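Local coordinates for hydrogenase 2 maturation peptidase (Thaumarchaeota archaeon SCGC AB-539-E09, PDB 5TTX), which probably cleaves a C-terminal peptide from the large subunit of a nickel-iron hydrogenase as its metal centre matures, at residues M20-F25 and I129-K134; V15-M20 and I47-I52; I65-V70 and T124-I129. All coordinates share one frame; numbering follows the deposited sequence.

Interaction 1 (M20-F25 and I129-K134); sequences MGDDGF and IPRSLK
M20, a selenomethionine, meets L133 mainly through its backbone: the carbonyl O of M20 lies 3.6 Å from CA of L133, a CA-H...O contact. CB of M20 lies 3.7 Å from O of L133, and the bent side chain carries its end outward. G21 comes next with positive phi, and a side chain on it would collide with the carbonyl oxygens of S132 and K134, so the two backbones can close up here. D22 carries most of the polar load. Its N donates to O of S132 at 2.9 Å in a nearly straight bond, while OD1 accepts twice, from N of R131 at 2.7 Å and from N of S132 at 3.0 Å. The R131 donor reaches OD1 on the anti side near the carboxylate plane, the S132 donor from well above it (42°). With OD2 accepting from N of S140, both oxygens are engaged and the carboxylate is held against turning. CB of D22 touches CB of P130 at 3.6 Å. At D23 the contact turns apolar, as CD2 of L133 comes within 3.9 Å of CB of D23; OD2 of D23 accepts a hydrogen bond from N of N17. The short 3-10 segment 22-24 then leads into helix 25-34. Two loops following parallel strands, tied by an aspartate receiving successive backbone N-H groups, are consistent with the loop-built end of the alpha/beta fold of hydrogenase maturation proteases.

Interaction 2 (V15-M20 and I47-I52); sequences VGNRLM and IGTAGI
Backbone pairing between strand ends joins V15-M20 to I47-I52, where strands 10-15 and 42-48 finish side by side at one margin of the sheet. With helix 25-34 between them in the chain, the two strands form a beta-alpha-beta crossover, and the parallel bridge of V15 with G48 is its closing rung. N of G16 donates to O of G48 at 2.9 Å, with the donor 48° out of the carbonyl plane. Both chains then turn, consistent with the ladder ending here: I47 to A50 make a type II' turn, N17 to M20 a type I turn. V15 adds apolar cover, CG2 of V15 lying 4.4 Å from CB of I47, and T100 of the second subunit packs on it.

Beyond the bridge, the methyl of T49 comes in at a slant on the N17 side chain. A chi1 of 54° puts OG1 of T49 between its backbone N and carbonyl carbon, which leaves CG2 of T49 to meet CB of N17 at 3.7 Å. The amide of N17 is used within its own loop: OD1 of N17 accepts from N of L19 at 3.0 Å, an Asx turn. A leucine here would probably leave the L19 N-H without its Asx-turn acceptor, the turn then resting on the backbone bond from M20 to N17. Nearby, R18 forms salt bridges to D46 and D31, and O of A50 is hydrogen-bonded to H102 of the second subunit. At the two glycines CA of G48 also comes 3.1 Å from O of G16, a CA-H...O contact.

Interaction 3 (I65-V70 and T124-I129); sequences IFLDSV and TLIGCI
F66 and D68 supply the flat side-chain groups on the face of the sheet they share with L125. F66 touches L125 through its CB, 4.2 Å from CG of L125, while the ring leads away from that strand, its CD1 edge atom 3.6 Å from CG2 of V15; M99 of the second subunit packs on F66. The carboxylate of D68 turns the other way: with CG held between the backbone N and the carbonyl carbon (chi1 64°), OD1 of D68 lies 3.5 Å from CA of G127. OD1 also forms a salt bridge with R98 of the second subunit. G127 matters for V70 too, whose CG2 rests 3.7 Å from CA of G127, where a CB would collide with it.

On the reverse face, I65, L67 and S69 line up with T124, I126 and C128. L67 and I126 run alongside each other, CD2 of L67 being 3.7 Å from CB of I126, and CD1 of I126 extends to CG2 of I65. Helices 25-34 and 141-158 cover this face. Between the faces, five backbone bonds alternate from strand to strand, beginning with N of F66 to O of T124 at 2.8 Å. The last carbonyl, O of C128, takes N of V70 and also a water bonded to OG of S69 at 2.7 Å. Axes 17° apart and one-to-one register mark neighbouring inner parallel strands, with 79-83 antiparallel beyond 122-128, in the three-layer alpha/beta/alpha phosphorylase/hydrolase-like fold of HybD-type maturation proteases.

In the fold
Interaction 3 is the buried core, a regular parallel ladder with helices on one face and the second subunit reaching the other. Interactions 1 and 2 are partly buried, and their loops follow the strands of that same sheet. Their chemistry shifts accordingly: repeated backbone bonds and aliphatic pairs in interaction 3, one out-of-plane rung and turns in interaction 2, and a carboxylate oxygen accepting two backbone hydrogen bonds in interaction 1. The three are physically continuous. N of V15 probably bonds to O of L67, D23 joins interactions 1 and 2, and the F25 ring packs against D68 and C128. The second subunit touches interactions 2 and 3 but not interaction 1.

Interaction 1 (M20-F25 and I129-K134)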
HETATM    1  N   MSE A  20     -14.955 -46.209  19.628  1.00 26.76           N
HETATM    2  CA  MSE A  20     -14.247 -45.843  20.846  1.00 37.42           C
HETATM    3  C   MSE A  20     -15.228 -45.425  21.925  1.00 36.54           C
HETATM    4  O   MSE A  20     -15.093 -44.359  22.520  1.00 35.88           O
HETATM    5  CB  MSE A  20     -13.241 -44.722  20.569  1.00 29.82           C
HETATM    6  CG  MSE A  20     -12.218 -45.121  19.551  1.00 42.75           C
HETATM    7 SE   MSE A  20     -10.909 -46.424  20.241  1.00 56.98          SE
HETATM    8  CE  MSE A  20      -9.603 -46.299  18.758  1.00 62.64           C
ATOM      9  N   GLY A  21     -16.222 -46.262  22.155  1.00 32.61           N
ATOM     10  CA  GLY A  21     -17.058 -46.071  23.325  1.00 35.82           C
ATOM     11  C   GLY A  21     -17.796 -44.757  23.279  1.00 29.56           C
ATOM     12  O   GLY A  21     -18.529 -44.460  22.331  1.00 31.10           O
ATOM     13  N   ASP A  22     -17.609 -43.951  24.315  1.00 29.38           N
ATOM     14  CA  ASP A  22     -18.370 -42.714  24.408  1.00 24.18           C
ATOM     15  C   ASP A  22     -17.888 -41.634  23.433  1.00 28.36           C
ATOM     16  O   ASP A  22     -18.534 -40.582  23.339  1.00 28.54           O
ATOM     17  CB  ASP A  22     -18.343 -42.195  25.847  1.00 23.69           C
ATOM     18  CG  ASP A  22     -19.110 -43.088  26.810  1.00 30.41           C
ATOM     19  OD1 ASP A  22     -18.811 -43.032  28.020  1.00 33.51           O
ATOM     20  OD2 ASP A  22     -20.004 -43.865  26.365  1.00 36.24           O
ATOM     21  N   ASP A  23     -16.804 -41.858  22.682  1.00 30.12           N
ATOM     22  CA  ASP A  23     -16.505 -40.937  21.585  1.00 27.95           C
ATOM     23  C   ASP A  23     -17.542 -41.010  20.485  1.00 31.87           C
ATOM     24  O   ASP A  23     -17.538 -40.152  19.596  1.00 32.14           O
ATOM     25  CB  ASP A  23     -15.130 -41.213  20.979  1.00 31.31           C
ATOM     26  CG  ASP A  23     -14.563 -40.003  20.257  1.00 38.54           C
ATOM     27  OD1 ASP A  23     -14.699 -38.886  20.812  1.00 43.38           O
ATOM     28  OD2 ASP A  23     -13.963 -40.152  19.161  1.00 34.34           O
ATOM     29  N   GLY A  24     -18.403 -42.026  20.500  1.00 28.53           N
ATOM     30  CA  GLY A  24     -19.515 -42.062  19.579  1.00 23.55           C
ATOM     31  C   GLY A  24     -20.712 -41.223  19.984  1.00 27.44           C
ATOM     32  O   GLY A  24     -21.758 -41.331  19.347  1.00 30.10           O
ATOM     33  N   PHE A  25     -20.600 -40.384  21.020  1.00 26.72           N
ATOM     34  CA  PHE A  25     -21.705 -39.491  21.390  1.00 30.66           C
ATOM     35  C   PHE A  25     -22.259 -38.711  20.191  1.00 35.83           C
ATOM     36  O   PHE A  25     -23.466 -38.739  19.922  1.00 35.07           O
ATOM     37  CB  PHE A  25     -21.238 -38.528  22.484  1.00 22.21           C
ATOM     38  CG  PHE A  25     -22.123 -37.314  22.664  1.00 26.35           C
ATOM     39  CD1 PHE A  25     -21.741 -36.058  22.154  1.00 23.97           C
ATOM     40  CD2 PHE A  25     -23.321 -37.414  23.361  1.00 20.11           C
ATOM     41  CE1 PHE A  25     -22.564 -34.927  22.344  1.00 20.53           C
ATOM     42  CE2 PHE A  25     -24.147 -36.290  23.550  1.00 27.69           C
ATOM     43  CZ  PHE A  25     -23.782 -35.064  23.064  1.00 20.18           C
ATOM     44  N   ILE A 129     -19.176 -34.972  28.279  1.00 22.02           N
ATOM     45  CA  ILE A 129     -18.100 -35.599  29.044  1.00 23.36           C
ATOM     46  C   ILE A 129     -18.289 -37.107  28.977  1.00 30.06           C
ATOM     47  O   ILE A 129     -19.353 -37.594  29.357  1.00 27.76           O
ATOM     48  CB  ILE A 129     -18.080 -35.135  30.496  1.00 22.83           C
ATOM     49  CG1 ILE A 129     -17.888 -33.613  30.548  1.00 26.21           C
ATOM     50  CG2 ILE A 129     -16.968 -35.897  31.285  1.00 20.65           C
ATOM     51  CD1 ILE A 129     -17.855 -33.057  31.963  1.00 21.10           C
ATOM     52  N   PRO A 130     -17.306 -37.870  28.505  1.00 34.44           N
ATOM     53  CA  PRO A 130     -17.475 -39.319  28.397  1.00 25.34           C
ATOM     54  C   PRO A 130     -17.318 -40.003  29.739  1.00 34.37           C
ATOM     55  O   PRO A 130     -16.818 -39.437  30.719  1.00 34.92           O
ATOM     56  CB  PRO A 130     -16.336 -39.733  27.467  1.00 28.89           C
ATOM     57  CG  PRO A 130     -15.218 -38.811  27.897  1.00 26.08           C
ATOM     58  CD  PRO A 130     -15.944 -37.456  28.109  1.00 33.84           C
ATOM     59  N   ARG A 131     -17.766 -41.250  29.769  1.00 32.79           N
ATOM     60  CA  ARG A 131     -17.345 -42.123  30.843  1.00 30.01           C
ATOM     61  C   ARG A 131     -16.093 -42.869  30.441  1.00 29.19           C
ATOM     62  O   ARG A 131     -15.105 -42.897  31.178  1.00 25.93           O
ATOM     63  CB  ARG A 131     -18.434 -43.142  31.193  1.00 26.07           C
ATOM     64  CG  ARG A 131     -17.929 -44.134  32.244  1.00 26.12           C
ATOM     65  CD  ARG A 131     -18.811 -45.391  32.376  1.00 33.82           C
ATOM     66  NE  ARG A 131     -18.220 -46.289  33.358  1.00 29.39           N
ATOM     67  CZ  ARG A 131     -18.657 -47.526  33.630  1.00 44.89           C
ATOM     68  NH1 ARG A 131     -19.699 -48.025  32.994  1.00 31.28           N
ATOM     69  NH2 ARG A 131     -18.037 -48.262  34.549  1.00 32.99           N
ATOM     70  N   SER A 132     -16.123 -43.470  29.263  1.00 31.21           N
ATOM     71  CA  SER A 132     -15.007 -44.276  28.815  1.00 31.45           C
ATOM     72  C   SER A 132     -14.845 -44.146  27.307  1.00 35.04           C
ATOM     73  O   SER A 132     -15.829 -44.167  26.546  1.00 33.82           O
ATOM     74  CB  SER A 132     -15.232 -45.741  29.216  1.00 31.86           C
ATOM     75  OG  SER A 132     -14.446 -46.570  28.412  1.00 35.82           O
ATOM     76  N   LEU A 133     -13.587 -44.012  26.894  1.00 37.15           N
ATOM     77  CA  LEU A 133     -13.176 -43.964  25.495  1.00 33.42           C
ATOM     78  C   LEU A 133     -12.470 -45.243  25.081  1.00 27.28           C
ATOM     79  O   LEU A 133     -11.894 -45.307  23.988  1.00 36.17           O
ATOM     80  CB  LEU A 133     -12.261 -42.757  25.255  1.00 31.68           C
ATOM     81  CG  LEU A 133     -12.903 -41.415  25.654  1.00 40.11           C
ATOM     82  CD1 LEU A 133     -11.861 -40.258  25.816  1.00 37.78           C
ATOM     83  CD2 LEU A 133     -14.041 -41.029  24.681  1.00 21.10           C
ATOM     84  N   LYS A 134     -12.456 -46.241  25.954  1.00 27.80           N
ATOM     85  CA  LYS A 134     -11.897 -47.528  25.596  1.00 36.59           C
ATOM     86  C   LYS A 134     -12.641 -48.084  24.378  1.00 34.79           C
ATOM     87  O   LYS A 134     -13.810 -47.750  24.149  1.00 35.35           O
ATOM     88  CB  LYS A 134     -11.990 -48.489  26.779  1.00 41.60           C
ATOM     89  CG  LYS A 134     -10.948 -48.211  27.880  1.00 44.78           C
ATOM     90  CD  LYS A 134     -11.025 -49.260  29.004  1.00 43.95           C
ATOM     91  CE  LYS A 134     -12.366 -49.189  29.769  1.00 50.91           C
ATOM     92  NZ  LYS A 134     -12.652 -47.889  30.491  1.00 49.95           N
TER

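Interaction 2 (V15-M20 and I47-I52)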
ATOM      1  N   VAL A  15     -19.399 -35.662  15.553  1.00 26.09           N
ATOM      2  CA  VAL A  15     -17.973 -35.878  15.359  1.00 34.31           C
ATOM      3  C   VAL A  15     -17.483 -36.866  16.408  1.00 35.48           C
ATOM      4  O   VAL A  15     -17.720 -36.667  17.607  1.00 33.00           O
ATOM      5  CB  VAL A  15     -17.178 -34.562  15.460  1.00 33.91           C
ATOM      6  CG1 VAL A  15     -15.721 -34.818  15.246  1.00 28.69           C
ATOM      7  CG2 VAL A  15     -17.684 -33.549  14.460  1.00 34.12           C
ATOM      8  N   GLY A  16     -16.783 -37.897  15.961  1.00 33.95           N
ATOM      9  CA  GLY A  16     -16.111 -38.821  16.859  1.00 29.26           C
ATOM     10  C   GLY A  16     -16.060 -40.209  16.249  1.00 33.21           C
ATOM     11  O   GLY A  16     -16.554 -40.457  15.155  1.00 36.69           O
ATOM     12  N   ASN A  17     -15.461 -41.122  16.998  1.00 29.24           N
ATOM     13  CA  ASN A  17     -15.216 -42.492  16.549  1.00 27.25           C
ATOM     14  C   ASN A  17     -16.188 -43.447  17.248  1.00 32.88           C
ATOM     15  O   ASN A  17     -16.044 -43.707  18.449  1.00 33.91           O
ATOM     16  CB  ASN A  17     -13.780 -42.879  16.856  1.00 24.73           C
ATOM     17  CG  ASN A  17     -13.360 -44.189  16.195  1.00 37.28           C
ATOM     18  OD1 ASN A  17     -14.187 -45.024  15.813  1.00 36.96           O
ATOM     19  ND2 ASN A  17     -12.057 -44.371  16.066  1.00 33.87           N
ATOM     20  N   ARG A  18     -17.146 -43.995  16.482  1.00 28.77           N
ATOM     21  CA  ARG A  18     -18.133 -44.955  16.997  1.00 29.82           C
ATOM     22  C   ARG A  18     -17.515 -46.188  17.638  1.00 35.74           C
ATOM     23  O   ARG A  18     -18.195 -46.860  18.417  1.00 35.58           O
ATOM     24  CB  ARG A  18     -19.051 -45.454  15.883  1.00 34.46           C
ATOM     25  CG  ARG A  18     -20.150 -44.505  15.509  1.00 39.33           C
ATOM     26  CD  ARG A  18     -20.900 -45.022  14.325  1.00 30.82           C
ATOM     27  NE  ARG A  18     -21.750 -43.985  13.716  1.00 33.61           N
ATOM     28  CZ  ARG A  18     -23.012 -43.760  14.079  1.00 31.48           C
ATOM     29  NH1 ARG A  18     -23.569 -44.483  15.050  1.00 30.21           N
ATOM     30  NH2 ARG A  18     -23.736 -42.835  13.460  1.00 33.06           N
ATOM     31  N   LEU A  19     -16.276 -46.534  17.288  1.00 29.29           N
ATOM     32  CA  LEU A  19     -15.611 -47.712  17.820  1.00 31.80           C
ATOM     33  C   LEU A  19     -14.904 -47.444  19.142  1.00 37.46           C
ATOM     34  O   LEU A  19     -14.291 -48.364  19.708  1.00 34.28           O
ATOM     35  CB  LEU A  19     -14.586 -48.225  16.815  1.00 34.68           C
ATOM     36  CG  LEU A  19     -15.085 -48.335  15.386  1.00 33.68           C
ATOM     37  CD1 LEU A  19     -13.954 -48.836  14.513  1.00 34.94           C
ATOM     38  CD2 LEU A  19     -16.262 -49.303  15.331  1.00 30.16           C
HETATM   39  N   MSE A  20     -14.955 -46.209  19.628  1.00 26.76           N
HETATM   40  CA  MSE A  20     -14.247 -45.843  20.846  1.00 37.42           C
HETATM   41  C   MSE A  20     -15.228 -45.425  21.925  1.00 36.54           C
HETATM   42  O   MSE A  20     -15.093 -44.359  22.520  1.00 35.88           O
HETATM   43  CB  MSE A  20     -13.241 -44.722  20.569  1.00 29.82           C
HETATM   44  CG  MSE A  20     -12.218 -45.121  19.551  1.00 42.75           C
HETATM   45 SE   MSE A  20     -10.909 -46.424  20.241  1.00 56.98          SE
HETATM   46  CE  MSE A  20      -9.603 -46.299  18.758  1.00 62.64           C
ATOM     47  N   ILE A  47     -20.270 -37.162  10.717  1.00 34.76           N
ATOM     48  CA  ILE A  47     -18.937 -36.871  10.194  1.00 35.23           C
ATOM     49  C   ILE A  47     -17.906 -37.896  10.669  1.00 42.92           C
ATOM     50  O   ILE A  47     -16.879 -38.098  10.000  1.00 39.62           O
ATOM     51  CB  ILE A  47     -18.593 -35.431  10.607  1.00 41.33           C
ATOM     52  CG1 ILE A  47     -19.635 -34.475  10.016  1.00 47.88           C
ATOM     53  CG2 ILE A  47     -17.203 -35.016  10.174  1.00 40.69           C
ATOM     54  CD1 ILE A  47     -19.610 -34.398   8.506  1.00 42.09           C
ATOM     55  N   GLY A  48     -18.160 -38.558  11.800  1.00 35.98           N
ATOM     56  CA  GLY A  48     -17.228 -39.555  12.294  1.00 30.04           C
ATOM     57  C   GLY A  48     -15.869 -38.948  12.596  1.00 34.20           C
ATOM     58  O   GLY A  48     -15.756 -37.927  13.281  1.00 37.87           O
ATOM     59  N   THR A  49     -14.832 -39.584  12.056  1.00 34.45           N
ATOM     60  CA  THR A  49     -13.437 -39.157  12.164  1.00 37.97           C
ATOM     61  C   THR A  49     -12.902 -38.618  10.850  1.00 40.41           C
ATOM     62  O   THR A  49     -11.695 -38.386  10.731  1.00 48.40           O
ATOM     63  CB  THR A  49     -12.550 -40.335  12.585  1.00 40.36           C
ATOM     64  OG1 THR A  49     -12.767 -41.420  11.669  1.00 42.89           O
ATOM     65  CG2 THR A  49     -12.869 -40.792  13.984  1.00 43.66           C
ATOM     66  N   ALA A  50     -13.755 -38.477   9.841  1.00 41.39           N
ATOM     67  CA  ALA A  50     -13.303 -38.131   8.502  1.00 44.90           C
ATOM     68  C   ALA A  50     -13.176 -36.625   8.267  1.00 39.02           C
ATOM     69  O   ALA A  50     -12.696 -36.230   7.199  1.00 43.53           O
ATOM     70  CB  ALA A  50     -14.260 -38.739   7.462  1.00 38.11           C
ATOM     71  N   GLY A  51     -13.597 -35.783   9.220  1.00 33.09           N
ATOM     72  CA  GLY A  51     -13.583 -34.332   9.053  1.00 36.08           C
ATOM     73  C   GLY A  51     -14.503 -33.842   7.940  1.00 44.25           C
ATOM     74  O   GLY A  51     -15.118 -34.610   7.209  1.00 47.13           O
ATOM     75  N   ILE A  52     -14.567 -32.528   7.788  1.00 49.39           N
ATOM     76  CA  ILE A  52     -15.411 -31.928   6.761  1.00 47.87           C
ATOM     77  C   ILE A  52     -14.626 -30.853   6.025  1.00 46.26           C
ATOM     78  O   ILE A  52     -13.828 -30.133   6.632  1.00 53.04           O
ATOM     79  CB  ILE A  52     -16.706 -31.358   7.373  1.00 43.46           C
ATOM     80  CG1 ILE A  52     -17.547 -30.661   6.299  1.00 50.77           C
ATOM     81  CG2 ILE A  52     -16.382 -30.485   8.559  1.00 38.99           C
ATOM     82  CD1 ILE A  52     -19.045 -30.603   6.614  1.00 46.60           C
TER

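Interaction 3 (I65-V70 and T124-I129)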
ATOM      1  N   ILE A  65     -24.095 -26.727  13.982  1.00 31.25           N
ATOM      2  CA  ILE A  65     -24.045 -27.258  15.341  1.00 31.35           C
ATOM      3  C   ILE A  65     -23.139 -28.478  15.314  1.00 32.62           C
ATOM      4  O   ILE A  65     -23.406 -29.431  14.570  1.00 37.86           O
ATOM      5  CB  ILE A  65     -25.446 -27.638  15.845  1.00 31.99           C
ATOM      6  CG1 ILE A  65     -26.359 -26.420  15.827  1.00 25.38           C
ATOM      7  CG2 ILE A  65     -25.405 -28.310  17.224  1.00 24.41           C
ATOM      8  CD1 ILE A  65     -27.786 -26.748  16.309  1.00 29.30           C
ATOM      9  N   PHE A  66     -22.070 -28.450  16.112  1.00 30.31           N
ATOM     10  CA  PHE A  66     -21.125 -29.559  16.222  1.00 28.51           C
ATOM     11  C   PHE A  66     -21.367 -30.290  17.529  1.00 25.78           C
ATOM     12  O   PHE A  66     -21.510 -29.657  18.586  1.00 32.77           O
ATOM     13  CB  PHE A  66     -19.656 -29.096  16.199  1.00 33.90           C
ATOM     14  CG  PHE A  66     -19.092 -28.949  14.821  1.00 48.15           C
ATOM     15  CD1 PHE A  66     -18.479 -30.018  14.193  1.00 47.85           C
ATOM     16  CD2 PHE A  66     -19.177 -27.731  14.141  1.00 53.93           C
ATOM     17  CE1 PHE A  66     -17.970 -29.887  12.899  1.00 52.13           C
ATOM     18  CE2 PHE A  66     -18.657 -27.591  12.859  1.00 54.52           C
ATOM     19  CZ  PHE A  66     -18.060 -28.675  12.235  1.00 54.71           C
ATOM     20  N   LEU A  67     -21.368 -31.618  17.457  1.00 27.31           N
ATOM     21  CA  LEU A  67     -21.494 -32.474  18.631  1.00 24.55           C
ATOM     22  C   LEU A  67     -20.272 -33.375  18.714  1.00 27.90           C
ATOM     23  O   LEU A  67     -19.897 -34.027  17.724  1.00 31.07           O
ATOM     24  CB  LEU A  67     -22.784 -33.298  18.570  1.00 27.14           C
ATOM     25  CG  LEU A  67     -24.066 -32.452  18.520  1.00 30.90           C
ATOM     26  CD1 LEU A  67     -24.907 -33.025  17.431  1.00 34.81           C
ATOM     27  CD2 LEU A  67     -24.822 -32.521  19.816  1.00 33.57           C
ATOM     28  N   ASP A  68     -19.641 -33.405  19.887  1.00 25.12           N
ATOM     29  CA  ASP A  68     -18.456 -34.228  20.055  1.00 26.66           C
ATOM     30  C   ASP A  68     -18.321 -34.589  21.522  1.00 29.87           C
ATOM     31  O   ASP A  68     -19.130 -34.189  22.364  1.00 28.97           O
ATOM     32  CB  ASP A  68     -17.192 -33.516  19.537  1.00 29.52           C
ATOM     33  CG  ASP A  68     -16.861 -32.242  20.323  1.00 34.11           C
ATOM     34  OD1 ASP A  68     -17.674 -31.812  21.149  1.00 30.96           O
ATOM     35  OD2 ASP A  68     -15.778 -31.661  20.117  1.00 36.64           O
ATOM     36  N   SER A  69     -17.254 -35.307  21.827  1.00 28.82           N
ATOM     37  CA  SER A  69     -16.948 -35.720  23.188  1.00 33.50           C
ATOM     38  C   SER A  69     -15.768 -34.890  23.690  1.00 25.66           C
ATOM     39  O   SER A  69     -14.785 -34.706  22.971  1.00 38.12           O
ATOM     40  CB  SER A  69     -16.662 -37.230  23.221  1.00 26.72           C
ATOM     41  OG  SER A  69     -16.245 -37.674  24.501  1.00 55.13           O
ATOM     42  N   VAL A  70     -15.877 -34.366  24.903  1.00 31.00           N
ATOM     43  CA  VAL A  70     -14.874 -33.455  25.461  1.00 29.72           C
ATOM     44  C   VAL A  70     -14.601 -33.838  26.910  1.00 28.47           C
ATOM     45  O   VAL A  70     -15.530 -33.957  27.711  1.00 43.87           O
ATOM     46  CB  VAL A  70     -15.324 -31.971  25.407  1.00 36.43           C
ATOM     47  CG1 VAL A  70     -15.449 -31.475  23.984  1.00 40.71           C
ATOM     48  CG2 VAL A  70     -16.648 -31.781  26.141  1.00 40.22           C
ATOM     49  N   THR A 124     -22.166 -23.368  16.871  1.00 29.71           N
ATOM     50  CA  THR A 124     -22.532 -23.848  18.201  1.00 24.54           C
ATOM     51  C   THR A 124     -21.870 -25.214  18.411  1.00 30.05           C
ATOM     52  O   THR A 124     -21.830 -26.043  17.498  1.00 30.01           O
ATOM     53  CB  THR A 124     -24.057 -23.957  18.370  1.00 29.59           C
ATOM     54  OG1 THR A 124     -24.640 -22.657  18.442  1.00 35.10           O
ATOM     55  CG2 THR A 124     -24.450 -24.727  19.665  1.00 27.67           C
ATOM     56  N   LEU A 125     -21.318 -25.438  19.601  1.00 24.60           N
ATOM     57  CA  LEU A 125     -20.619 -26.684  19.891  1.00 24.43           C
ATOM     58  C   LEU A 125     -21.215 -27.256  21.162  1.00 28.68           C
ATOM     59  O   LEU A 125     -21.363 -26.541  22.161  1.00 27.82           O
ATOM     60  CB  LEU A 125     -19.104 -26.509  20.047  1.00 23.75           C
ATOM     61  CG  LEU A 125     -18.314 -26.065  18.828  1.00 34.65           C
ATOM     62  CD1 LEU A 125     -18.052 -24.542  18.897  1.00 31.87           C
ATOM     63  CD2 LEU A 125     -17.039 -26.822  18.760  1.00 32.82           C
ATOM     64  N   ILE A 126     -21.613 -28.521  21.087  1.00 23.07           N
ATOM     65  CA  ILE A 126     -22.175 -29.250  22.205  1.00 27.01           C
ATOM     66  C   ILE A 126     -21.244 -30.420  22.483  1.00 24.19           C
ATOM     67  O   ILE A 126     -21.138 -31.355  21.669  1.00 26.93           O
ATOM     68  CB  ILE A 126     -23.603 -29.726  21.902  1.00 30.91           C
ATOM     69  CG1 ILE A 126     -24.543 -28.508  21.790  1.00 27.26           C
ATOM     70  CG2 ILE A 126     -24.063 -30.716  22.954  1.00 22.75           C
ATOM     71  CD1 ILE A 126     -25.881 -28.835  21.126  1.00 35.04           C
ATOM     72  N   GLY A 127     -20.548 -30.361  23.611  1.00 27.70           N
ATOM     73  CA  GLY A 127     -19.640 -31.414  24.016  1.00 27.65           C
ATOM     74  C   GLY A 127     -20.267 -32.221  25.135  1.00 36.53           C
ATOM     75  O   GLY A 127     -21.056 -31.692  25.930  1.00 33.62           O
ATOM     76  N   CYS A 128     -19.899 -33.502  25.194  1.00 27.32           N
ATOM     77  CA  CYS A 128     -20.353 -34.436  26.213  1.00 24.18           C
ATOM     78  C   CYS A 128     -19.163 -35.036  26.950  1.00 24.83           C
ATOM     79  O   CYS A 128     -18.229 -35.538  26.320  1.00 34.21           O
ATOM     80  CB  CYS A 128     -21.176 -35.563  25.581  1.00 33.76           C
ATOM     81  SG  CYS A 128     -21.684 -36.786  26.789  1.00 29.43           S
ATOM     82  N   ILE A 129     -19.176 -34.972  28.279  1.00 22.02           N
ATOM     83  CA  ILE A 129     -18.100 -35.599  29.044  1.00 23.36           C
ATOM     84  C   ILE A 129     -18.289 -37.107  28.977  1.00 30.06           C
ATOM     85  O   ILE A 129     -19.353 -37.594  29.357  1.00 27.76           O
ATOM     86  CB  ILE A 129     -18.080 -35.135  30.496  1.00 22.83           C
ATOM     87  CG1 ILE A 129     -17.888 -33.613  30.548  1.00 26.21           C
ATOM     88  CG2 ILE A 129     -16.968 -35.897  31.285  1.00 20.65           C
ATOM     89  CD1 ILE A 129     -17.855 -33.057  31.963  1.00 21.10           C
TER
HETATM   90  O   HOH W   1     -18.715 -38.334  25.345  1.00 32.81           O